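Local coordinates for protein putative Nitroreductase (Anabaena variabilis ATCC 29413, PDB 3EO7) that binds flavin mononucleotide and is probably an FMN-dependent oxidoreductase of the nitroreductase family, at residues 35-40 and 173-178; 74-79 and 326-331; 84-89 and 95-100. All blocks are in the same frame, centred on the assembly; numbering follows the deposited sequence.

Interaction 1 of 3, residues 35-40 and 173-178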
loop_
_atom_site.group_PDB
_atom_site.type_symbol
_atom_site.label_atom_id
_atom_site.label_comp_id
_atom_site.label_asym_id
_atom_site.label_seq_id
_atom_site.Cartn_x
_atom_site.Cartn_y
_atom_site.Cartn_z
ATOM N N LYS A 35 -3.752 -14.039 23.042
ATOM C CA LYS A 35 -2.928 -14.148 21.875
ATOM C C LYS A 35 -2.714 -12.873 21.037
ATOM O O LYS A 35 -2.177 -13.011 19.951
ATOM C CB LYS A 35 -3.512 -15.215 20.921
ATOM C CG LYS A 35 -3.150 -16.684 21.174
ATOM C CD LYS A 35 -3.512 -17.476 19.878
ATOM C CE LYS A 35 -3.016 -18.931 19.795
ATOM N NZ LYS A 35 -3.316 -19.520 18.410
ATOM N N GLN A 36 -3.131 -11.673 21.491
ATOM C CA GLN A 36 -2.922 -10.473 20.638
ATOM C C GLN A 36 -1.444 -10.383 20.382
ATOM O O GLN A 36 -0.634 -10.418 21.310
ATOM C CB GLN A 36 -3.414 -9.113 21.151
ATOM C CG GLN A 36 -3.178 -8.000 20.054
ATOM C CD GLN A 36 -3.616 -6.595 20.426
ATOM O OE1 GLN A 36 -4.078 -6.356 21.541
ATOM N NE2 GLN A 36 -3.479 -5.651 19.482
ATOM N N PRO A 37 -1.083 -10.330 19.110
ATOM C CA PRO A 37 0.319 -10.286 18.753
ATOM C C PRO A 37 1.050 -9.012 19.140
ATOM O O PRO A 37 0.474 -7.912 19.182
ATOM C CB PRO A 37 0.288 -10.400 17.217
ATOM C CG PRO A 37 -1.060 -10.823 16.871
ATOM C CD PRO A 37 -1.962 -10.369 17.938
ATOM N N VAL A 38 2.348 -9.178 19.353
ATOM C CA VAL A 38 3.278 -8.075 19.547
ATOM C C VAL A 38 3.811 -7.860 18.121
ATOM O O VAL A 38 4.356 -8.776 17.501
ATOM C CB VAL A 38 4.406 -8.417 20.540
ATOM C CG1 VAL A 38 5.408 -7.282 20.591
ATOM C CG2 VAL A 38 3.800 -8.655 21.938
ATOM N N PRO A 39 3.579 -6.671 17.556
ATOM C CA PRO A 39 3.875 -6.464 16.132
ATOM C C PRO A 39 5.324 -6.058 15.841
ATOM O O PRO A 39 5.587 -5.133 15.073
ATOM C CB PRO A 39 2.853 -5.379 15.767
ATOM C CG PRO A 39 2.804 -4.538 16.981
ATOM C CD PRO A 39 3.006 -5.461 18.166
ATOM N N PHE A 40 6.262 -6.749 16.470
ATOM C CA PHE A 40 7.678 -6.511 16.241
ATOM C C PHE A 40 8.355 -7.878 16.296
ATOM O O PHE A 40 7.902 -8.751 17.039
ATOM C CB PHE A 40 8.286 -5.641 17.360
ATOM C CG PHE A 40 7.498 -4.396 17.689
ATOM C CD1 PHE A 40 7.554 -3.268 16.862
ATOM C CD2 PHE A 40 6.698 -4.352 18.818
ATOM C CE1 PHE A 40 6.845 -2.101 17.186
ATOM C CE2 PHE A 40 5.979 -3.209 19.129
ATOM C CZ PHE A 40 6.045 -2.095 18.294
ATOM N N SER A 173 -2.524 -9.661 11.517
ATOM C CA SER A 173 -3.822 -9.181 11.030
ATOM C C SER A 173 -4.905 -10.235 11.218
ATOM O O SER A 173 -6.019 -9.904 11.612
ATOM C CB SER A 173 -3.742 -8.751 9.567
ATOM O OG SER A 173 -2.920 -7.616 9.430
ATOM N N ALA A 174 -4.569 -11.503 10.978
ATOM C CA ALA A 174 -5.563 -12.597 11.067
ATOM C C ALA A 174 -6.156 -12.738 12.473
ATOM O O ALA A 174 -7.279 -13.223 12.649
ATOM C CB ALA A 174 -4.962 -13.945 10.563
ATOM N N TRP A 175 -5.371 -12.372 13.473
ATOM C CA TRP A 175 -5.820 -12.376 14.869
ATOM C C TRP A 175 -7.145 -11.629 14.949
ATOM O O TRP A 175 -8.054 -12.069 15.648
ATOM C CB TRP A 175 -4.738 -11.777 15.776
ATOM C CG TRP A 175 -5.247 -11.489 17.165
ATOM C CD1 TRP A 175 -5.421 -12.374 18.158
ATOM C CD2 TRP A 175 -5.699 -10.227 17.657
ATOM N NE1 TRP A 175 -5.952 -11.746 19.276
ATOM C CE2 TRP A 175 -6.125 -10.420 18.985
ATOM C CE3 TRP A 175 -5.765 -8.949 17.113
ATOM C CZ2 TRP A 175 -6.596 -9.381 19.770
ATOM C CZ3 TRP A 175 -6.241 -7.912 17.892
ATOM C CH2 TRP A 175 -6.644 -8.127 19.197
ATOM N N ARG A 176 -7.271 -10.531 14.202
ATOM C CA ARG A 176 -8.521 -9.796 14.167
ATOM C C ARG A 176 -9.450 -10.153 13.014
ATOM O O ARG A 176 -10.652 -10.356 13.221
ATOM C CB ARG A 176 -8.263 -8.291 14.109
ATOM C CG ARG A 176 -9.592 -7.507 13.982
ATOM C CD ARG A 176 -9.424 -6.061 14.253
ATOM N NE ARG A 176 -10.663 -5.354 13.904
ATOM C CZ ARG A 176 -10.899 -4.069 14.169
ATOM N NH1 ARG A 176 -10.015 -3.334 14.844
ATOM N NH2 ARG A 176 -12.050 -3.522 13.766
ATOM N N TYR A 177 -8.906 -10.225 11.804
ATOM C CA TYR A 177 -9.724 -10.334 10.577
ATOM C C TYR A 177 -9.907 -11.743 10.024
ATOM O O TYR A 177 -10.642 -11.952 9.050
ATOM C CB TYR A 177 -9.126 -9.434 9.499
ATOM C CG TYR A 177 -9.133 -7.960 9.894
ATOM C CD1 TYR A 177 -10.322 -7.238 9.930
ATOM C CD2 TYR A 177 -7.955 -7.293 10.193
ATOM C CE1 TYR A 177 -10.333 -5.907 10.307
ATOM C CE2 TYR A 177 -7.969 -5.971 10.559
ATOM C CZ TYR A 177 -9.148 -5.282 10.607
ATOM O OH TYR A 177 -9.105 -3.960 10.979
ATOM N N GLU A 178 -9.272 -12.704 10.668
ATOM C CA GLU A 178 -9.337 -14.090 10.230
ATOM C C GLU A 178 -9.001 -14.149 8.742
ATOM O O GLU A 178 -8.027 -13.506 8.333
ATOM C CB GLU A 178 -10.687 -14.684 10.600
ATOM C CG GLU A 178 -10.907 -14.675 12.130
ATOM C CD GLU A 178 -12.206 -15.377 12.572
ATOM O OE1 GLU A 178 -13.296 -14.923 12.211
ATOM O OE2 GLU A 178 -12.101 -16.364 13.308
#
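Q36 and P37 lie side by side over one face of the W175 indole, a pair of CH-pi contacts by which an irregular loop packs on a helix of the FMN-dependent nitroreductase fold. The two residues divide the bicycle between them. P37 CD sits above the five-membered ring, 3.8 Å from its centroid, and approaches W175 CG to 3.6 Å. The six-membered ring takes Q36, whose CG stands 3.6 Å from that centroid and nearly on the ring normal, while Q36 CB approaches W175 CZ2 to 3.5 Å.

The glutamine arm shows how a polar side chain can serve as an apolar lid. With CG trans to the backbone N (chi1 -176°) and the chain extended beyond it, the arm is laid along the benzene half, and its amide plane is turned only 1° from that of the indole. Q36 CD thus rests 3.6 Å from W175 CH2 at the rim of the ring. Since Q36 is modelled in two conformers, the parallel amide describes one of them. K35 contributes mainly backbone, its O meeting W175 CD1 obliquely at 3.8 Å.

No hydrogen bond links 35-40 to 173-178, so contact between carbon and ring carries the join. Farther out, Y171, one turn earlier on helix 170-177, also touches the side chains of K35 and P37. On the W175 side, CG opposite the backbone N (chi1 168°) sends the ring from the helix toward the loop. A buried indole needs a partner for its one polar atom, and the same loop supplies it a little upstream: W175 NE1 is hydrogen-bonded to the backbone oxygen D32 O.

Interaction 2 of 3, residues 74-79 and 326-331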
loop_
_atom_site.group_PDB
_atom_site.type_symbol
_atom_site.label_atom_id
_atom_site.label_comp_id
_atom_site.label_asym_id
_atom_site.label_seq_id
_atom_site.Cartn_x
_atom_site.Cartn_y
_atom_site.Cartn_z
ATOM N N LEU A 74 19.965 6.447 4.657
ATOM C CA LEU A 74 19.298 5.160 4.974
ATOM C C LEU A 74 18.388 5.300 6.212
ATOM O O LEU A 74 17.264 4.795 6.255
ATOM C CB LEU A 74 20.342 4.042 5.235
ATOM C CG LEU A 74 19.701 2.655 5.532
ATOM C CD1 LEU A 74 18.865 2.174 4.334
ATOM C CD2 LEU A 74 20.799 1.627 5.950
ATOM N N SER A 75 18.888 6.002 7.220
ATOM C CA SER A 75 18.144 6.215 8.473
ATOM C C SER A 75 16.833 6.951 8.196
ATOM O O SER A 75 15.746 6.556 8.648
ATOM C CB SER A 75 19.020 6.993 9.462
ATOM O OG SER A 75 18.321 7.284 10.660
ATOM N N ARG A 76 16.929 8.020 7.430
ATOM C CA ARG A 76 15.751 8.807 7.069
ATOM C C ARG A 76 14.775 8.060 6.171
ATOM O O ARG A 76 13.546 8.151 6.362
ATOM C CB ARG A 76 16.196 10.131 6.431
ATOM C CG ARG A 76 15.089 11.131 6.093
ATOM C CD ARG A 76 15.666 12.384 5.401
ATOM N NE ARG A 76 16.787 12.937 6.159
ATOM C CZ ARG A 76 16.684 13.837 7.137
ATOM N NH1 ARG A 76 15.492 14.325 7.499
ATOM N NH2 ARG A 76 17.796 14.256 7.759
ATOM N N LEU A 77 15.301 7.313 5.189
ATOM C CA LEU A 77 14.469 6.530 4.302
ATOM C C LEU A 77 13.622 5.545 5.115
ATOM O O LEU A 77 12.399 5.476 4.963
ATOM C CB LEU A 77 15.328 5.799 3.248
ATOM C CG LEU A 77 14.570 5.075 2.124
ATOM C CD1 LEU A 77 15.492 4.912 0.886
ATOM C CD2 LEU A 77 14.033 3.733 2.617
ATOM N N LEU A 78 14.258 4.868 6.061
ATOM C CA LEU A 78 13.549 3.859 6.846
ATOM C C LEU A 78 12.572 4.502 7.815
ATOM O O LEU A 78 11.424 4.050 7.957
ATOM C CB LEU A 78 14.519 2.938 7.541
ATOM C CG LEU A 78 15.296 1.931 6.663
ATOM C CD1 LEU A 78 16.476 1.312 7.439
ATOM C CD2 LEU A 78 14.313 0.873 6.156
ATOM N N PHE A 79 13.007 5.578 8.456
ATOM C CA PHE A 79 12.157 6.236 9.458
ATOM C C PHE A 79 10.887 6.841 8.869
ATOM O O PHE A 79 9.796 6.749 9.450
ATOM C CB PHE A 79 12.937 7.284 10.234
ATOM C CG PHE A 79 12.166 7.812 11.391
ATOM C CD1 PHE A 79 11.919 6.981 12.496
ATOM C CD2 PHE A 79 11.604 9.076 11.352
ATOM C CE1 PHE A 79 11.160 7.424 13.553
ATOM C CE2 PHE A 79 10.843 9.536 12.424
ATOM C CZ PHE A 79 10.616 8.702 13.516
ATOM N N ASP A 326 7.960 20.010 3.549
ATOM C CA ASP A 326 6.583 19.871 4.016
ATOM C C ASP A 326 6.066 18.444 3.790
ATOM O O ASP A 326 5.161 18.005 4.490
ATOM C CB ASP A 326 5.689 20.954 3.403
ATOM C CG ASP A 326 6.156 22.371 3.771
ATOM O OD1 ASP A 326 6.444 22.623 4.961
ATOM O OD2 ASP A 326 6.217 23.243 2.884
ATOM N N LEU A 327 6.636 17.744 2.811
ATOM C CA LEU A 327 6.334 16.335 2.592
ATOM C C LEU A 327 6.884 15.572 3.800
ATOM O O LEU A 327 6.203 14.712 4.354
ATOM C CB LEU A 327 6.940 15.837 1.294
ATOM C CG LEU A 327 6.713 14.338 1.032
ATOM C CD1 LEU A 327 5.221 13.894 1.070
ATOM C CD2 LEU A 327 7.405 13.965 -0.282
ATOM N N GLU A 328 8.102 15.907 4.236
ATOM C CA GLU A 328 8.657 15.277 5.448
ATOM C C GLU A 328 7.811 15.496 6.690
ATOM O O GLU A 328 7.501 14.548 7.421
ATOM C CB GLU A 328 10.070 15.761 5.726
ATOM C CG GLU A 328 11.032 15.334 4.678
ATOM C CD GLU A 328 12.463 15.197 5.204
ATOM O OE1 GLU A 328 12.755 14.362 6.129
ATOM O OE2 GLU A 328 13.304 15.919 4.642
ATOM N N ILE A 329 7.416 16.735 6.911
ATOM C CA ILE A 329 6.611 17.075 8.074
ATOM C C ILE A 329 5.260 16.340 8.021
ATOM O O ILE A 329 4.812 15.758 9.016
ATOM C CB ILE A 329 6.380 18.592 8.155
ATOM C CG1 ILE A 329 7.704 19.312 8.473
ATOM C CG2 ILE A 329 5.326 18.914 9.207
ATOM C CD1 ILE A 329 7.616 20.847 8.306
ATOM N N THR A 330 4.644 16.345 6.851
ATOM C CA THR A 330 3.379 15.671 6.639
ATOM C C THR A 330 3.485 14.152 6.872
ATOM O O THR A 330 2.639 13.577 7.561
ATOM C CB THR A 330 2.805 16.017 5.256
ATOM O OG1 THR A 330 2.348 17.391 5.280
ATOM C CG2 THR A 330 1.678 15.091 4.901
HETATM N N MSE A 331 4.549 13.533 6.373
HETATM C CA MSE A 331 4.748 12.112 6.574
HETATM C C MSE A 331 4.904 11.814 8.051
HETATM O O MSE A 331 4.384 10.823 8.560
HETATM C CB MSE A 331 5.949 11.612 5.791
HETATM C CG MSE A 331 5.695 11.632 4.299
HETATM SE SE MSE A 331 7.180 10.933 3.268
HETATM C CE MSE A 331 6.807 9.008 3.451
#
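R76 and E328 mark the closest backbone approach of two helical segments, and even there the CA atoms stand 9.7 Å apart. Residues 74-79 belong to helix 66-82 and residues 326-331 to helix 325-333. At such a spacing the backbones do not meet, and long polar side chains must span the distance.

A single salt bridge does so: R76 NH1 donates to E328 OE1 over 3.1 Å, with an N-H...O angle of 152°. The carboxylate oxygen receives the proton on its syn lone pair and lies at the edge of the guanidinium, close to its plane. The two flat groups nevertheless stand almost perpendicular, 87° apart, so this is an end-on bridge through one oxygen and not the paired, coplanar form. A bend in the arginine chain at chi3 (-51°) turns the guanidinium aside, with R76 CD also beside E328 OE1, at 3.6 Å. E328 itself reaches across with its chain extended beyond CG.

The same E328 OE1 is gripped a second time, by R80 NE from one turn farther along helix 66-82, and this shared charge probably stabilises the ionised carboxylate. I202 of helix 181-202 touches the side chains of both R76 and E328, adding an apolar neighbour. What results is an interhelical salt-bridge cluster near the surface, two arginines spaced i, i+4 around one glutamate. It ties helix 66-82 to the helix that runs into R334, R335 and S336, the Arg-Arg-Ser sequence with which this nitroreductase binds FMN.

Interaction 3 of 3, residues 84-89 and 95-100. With FMN (flavin mononucleotide), chain B.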
loop_
_atom_site.group_PDB
_atom_site.type_symbol
_atom_site.label_atom_id
_atom_site.label_comp_id
_atom_site.label_asym_id
_atom_site.label_seq_id
_atom_site.Cartn_x
_atom_site.Cartn_y
_atom_site.Cartn_z
ATOM N N LEU A 84 8.136 4.711 14.001
ATOM C CA LEU A 84 7.090 5.032 14.990
ATOM C C LEU A 84 6.872 6.538 15.045
ATOM O O LEU A 84 7.837 7.267 15.214
ATOM C CB LEU A 84 7.478 4.477 16.342
ATOM C CG LEU A 84 7.716 2.992 16.439
ATOM C CD1 LEU A 84 7.895 2.654 17.961
ATOM C CD2 LEU A 84 6.603 2.158 15.744
ATOM N N THR A 85 5.630 7.011 14.854
ATOM C CA THR A 85 5.366 8.459 14.851
ATOM C C THR A 85 4.350 8.947 15.895
ATOM O O THR A 85 4.140 10.158 16.028
ATOM C CB THR A 85 4.989 8.933 13.437
ATOM O OG1 THR A 85 3.704 8.426 13.084
ATOM C CG2 THR A 85 6.039 8.513 12.445
ATOM N N ALA A 86 3.739 8.020 16.637
ATOM C CA ALA A 86 2.814 8.392 17.727
ATOM C C ALA A 86 2.610 7.235 18.666
ATOM O O ALA A 86 2.969 6.095 18.383
ATOM C CB ALA A 86 1.450 8.855 17.180
ATOM N N ARG A 87 1.991 7.534 19.797
ATOM C CA ARG A 87 1.653 6.471 20.703
ATOM C C ARG A 87 0.241 6.701 21.221
ATOM O O ARG A 87 -0.225 7.849 21.272
ATOM C CB ARG A 87 2.720 6.321 21.765
ATOM C CG ARG A 87 2.896 7.427 22.747
ATOM C CD ARG A 87 4.335 7.388 23.237
ATOM N NE ARG A 87 4.471 7.523 24.684
ATOM C CZ ARG A 87 4.791 6.528 25.525
ATOM N NH1 ARG A 87 5.048 5.292 25.089
ATOM N NH2 ARG A 87 4.877 6.773 26.829
HETATM N N MSE A 88 -0.471 5.607 21.500
HETATM C CA MSE A 88 -1.879 5.607 21.965
HETATM C C MSE A 88 -2.018 4.611 23.117
HETATM O O MSE A 88 -1.544 3.472 22.973
HETATM C CB MSE A 88 -2.790 5.116 20.834
HETATM C CG MSE A 88 -3.726 6.104 20.119
HETATM SE SE MSE A 88 -3.317 7.994 20.186
HETATM C CE MSE A 88 -4.038 8.478 18.432
ATOM N N PRO A 89 -2.738 4.995 24.209
ATOM C CA PRO A 89 -2.920 4.120 25.358
ATOM C C PRO A 89 -3.928 3.046 24.958
ATOM O O PRO A 89 -4.880 3.323 24.189
ATOM C CB PRO A 89 -3.513 5.055 26.418
ATOM C CG PRO A 89 -4.338 6.008 25.629
ATOM C CD PRO A 89 -3.569 6.210 24.317
ATOM N N VAL A 95 0.131 1.322 22.228
ATOM C CA VAL A 95 0.208 0.926 20.849
ATOM C C VAL A 95 1.051 2.041 20.232
ATOM O O VAL A 95 0.897 3.214 20.573
ATOM C CB VAL A 95 -1.182 0.879 20.174
ATOM C CG1 VAL A 95 -1.066 0.678 18.596
ATOM C CG2 VAL A 95 -2.018 -0.205 20.819
ATOM N N TYR A 96 1.987 1.671 19.387
ATOM C CA TYR A 96 2.794 2.671 18.716
ATOM C C TYR A 96 2.303 2.753 17.294
ATOM O O TYR A 96 2.342 1.754 16.567
ATOM C CB TYR A 96 4.239 2.271 18.721
ATOM C CG TYR A 96 4.778 2.324 20.096
ATOM C CD1 TYR A 96 5.138 3.540 20.648
ATOM C CD2 TYR A 96 4.865 1.179 20.875
ATOM C CE1 TYR A 96 5.612 3.622 21.941
ATOM C CE2 TYR A 96 5.341 1.251 22.192
ATOM C CZ TYR A 96 5.717 2.475 22.696
ATOM O OH TYR A 96 6.186 2.598 23.980
ATOM N N LEU A 97 1.872 3.951 16.904
ATOM C CA LEU A 97 1.445 4.213 15.562
ATOM C C LEU A 97 2.665 4.567 14.729
ATOM O O LEU A 97 3.696 5.026 15.242
ATOM C CB LEU A 97 0.421 5.344 15.528
ATOM C CG LEU A 97 -0.788 5.195 16.459
ATOM C CD1 LEU A 97 -1.719 6.389 16.232
ATOM C CD2 LEU A 97 -1.547 3.889 16.274
ATOM N N ARG A 98 2.527 4.327 13.442
ATOM C CA ARG A 98 3.646 4.411 12.526
ATOM C C ARG A 98 3.424 5.301 11.334
ATOM O O ARG A 98 2.325 5.807 11.077
ATOM C CB ARG A 98 3.988 2.984 12.028
ATOM C CG ARG A 98 4.045 1.925 13.131
ATOM C CD ARG A 98 4.666 0.608 12.686
ATOM N NE ARG A 98 4.485 -0.367 13.767
ATOM C CZ ARG A 98 4.935 -1.605 13.764
ATOM N NH1 ARG A 98 5.675 -2.051 12.776
ATOM N NH2 ARG A 98 4.654 -2.397 14.794
ATOM N N ALA A 99 4.504 5.473 10.575
ATOM C CA ALA A 99 4.482 6.279 9.357
ATOM C C ALA A 99 3.458 5.740 8.360
ATOM O O ALA A 99 2.898 6.495 7.561
ATOM C CB ALA A 99 5.890 6.329 8.707
ATOM N N ALA A 100 3.284 4.421 8.330
ATOM C CA ALA A 100 2.292 3.788 7.481
ATOM C C ALA A 100 1.059 3.421 8.342
ATOM O O ALA A 100 1.226 2.904 9.446
ATOM C CB ALA A 100 2.837 2.504 6.857
HETATM N N1 FMN B . -9.865 3.389 10.266
HETATM C C2 FMN B . -11.211 3.355 10.588
HETATM O O2 FMN B . -11.673 4.094 11.450
HETATM N N3 FMN B . -12.098 2.490 10.004
HETATM C C4 FMN B . -11.705 1.566 9.083
HETATM O O4 FMN B . -12.580 0.940 8.457
HETATM C C4A FMN B . -10.358 1.567 8.724
HETATM N N5 FMN B . -9.884 0.622 7.835
HETATM C C5A FMN B . -8.543 0.683 7.405
HETATM C C6 FMN B . -8.054 -0.174 6.426
HETATM C C7 FMN B . -6.722 -0.131 6.016
HETATM C C7M FMN B . -6.245 -1.007 4.848
HETATM C C8 FMN B . -5.852 0.789 6.588
HETATM C C8M FMN B . -4.454 1.017 6.052
HETATM C C9 FMN B . -6.321 1.674 7.577
HETATM C C9A FMN B . -7.666 1.620 7.982
HETATM N N10 FMN B . -8.134 2.484 8.965
HETATM C C10 FMN B . -9.456 2.473 9.320
HETATM C "C1'" FMN B . -7.189 3.334 9.789
HETATM C "C2'" FMN B . -6.439 2.549 10.846
HETATM O "O2'" FMN B . -7.297 2.329 11.987
HETATM C "C3'" FMN B . -5.174 3.312 11.233
HETATM O "O3'" FMN B . -4.263 3.341 10.130
HETATM C "C4'" FMN B . -4.484 2.777 12.502
HETATM O "O4'" FMN B . -5.360 2.898 13.658
HETATM C "C5'" FMN B . -3.187 3.524 12.747
HETATM O "O5'" FMN B . -3.391 4.904 12.891
HETATM P P FMN B . -2.691 5.963 11.947
HETATM O O1P FMN B . -3.208 5.735 10.530
HETATM O O2P FMN B . -3.119 7.316 12.503
HETATM O O3P FMN B . -1.201 5.797 12.010
#
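L84 to M88 and V95 to R98 pair as the two antiparallel strands of a beta hairpin. Its hydrogen bonds are regular toward the turn, where M88 and V95 exchange a pair; V95 N reaches M88 O at 2.8 Å and nearly straight. L97 N then donates to A86 O. Beyond that point the register slips by one residue in a classic beta bulge: two residues, T85 and A86, stand opposite the single L97, whose O accepts a 2.8 Å bond from T85 N and a weak one from A86 N.

Side-chain contacts flank this backbone frame. On one face A86 CB meets L97 CB at 4.0 Å. On the other, Y96 meets L84 at its root, L84 CD1 lying 3.8 Å from Y96 CB, and R87 alongside its ring. R87 begins with CG between its backbone N and carbonyl carbon (chi1 67°), a start that keeps the chain beside the phenol, and its guanidinium is turned 25° from the ring plane. The one polar approach here, R87 NH1 to Y96 OH at 3.1 Å, has a poor angle and is not a hydrogen bond. Replacing Y96 with a glycine would probably leave L84 CD1 and the R87 chain without the surface they rest on, the arginine becoming free to swing.

The polar second shell points to the cofactor. T85 OG1 is hydrogen-bonded to R335 NH1 and A99 O to R334 NE, and both arginines also bind FMN. L97 meets the ligand directly, its CD2 3.9 Å from FMN C5'. The hairpin's chemistry thus implies division of labour: a leucine packs against the C5'/O5' end of the ribityl phosphate, while hydroxyl and carbonyl oxygens probably help to position the two arginines.

Overall arrangement
The three contacts illustrate how chemistry follows place. Interaction 2 is a surface contact, bridging two well-separated helices by a single hydrogen-bonded salt bridge; interaction 1 is partly buried and relies on an aromatic face; interaction 3, also partly buried, is chiefly a backbone-bonded hairpin and the one that reaches FMN. Along the chain it is nested inside the loops closed by both others, and it touches each. R98 NH2 lies 2.9 Å from P39 O, a probable hydrogen bond to the loop of interaction 1, while F79 of helix 66-82, which leads into strand 84-90, packs on L84. Interactions 1 and 2 do not touch, their nearest atoms being about 11 Å apart.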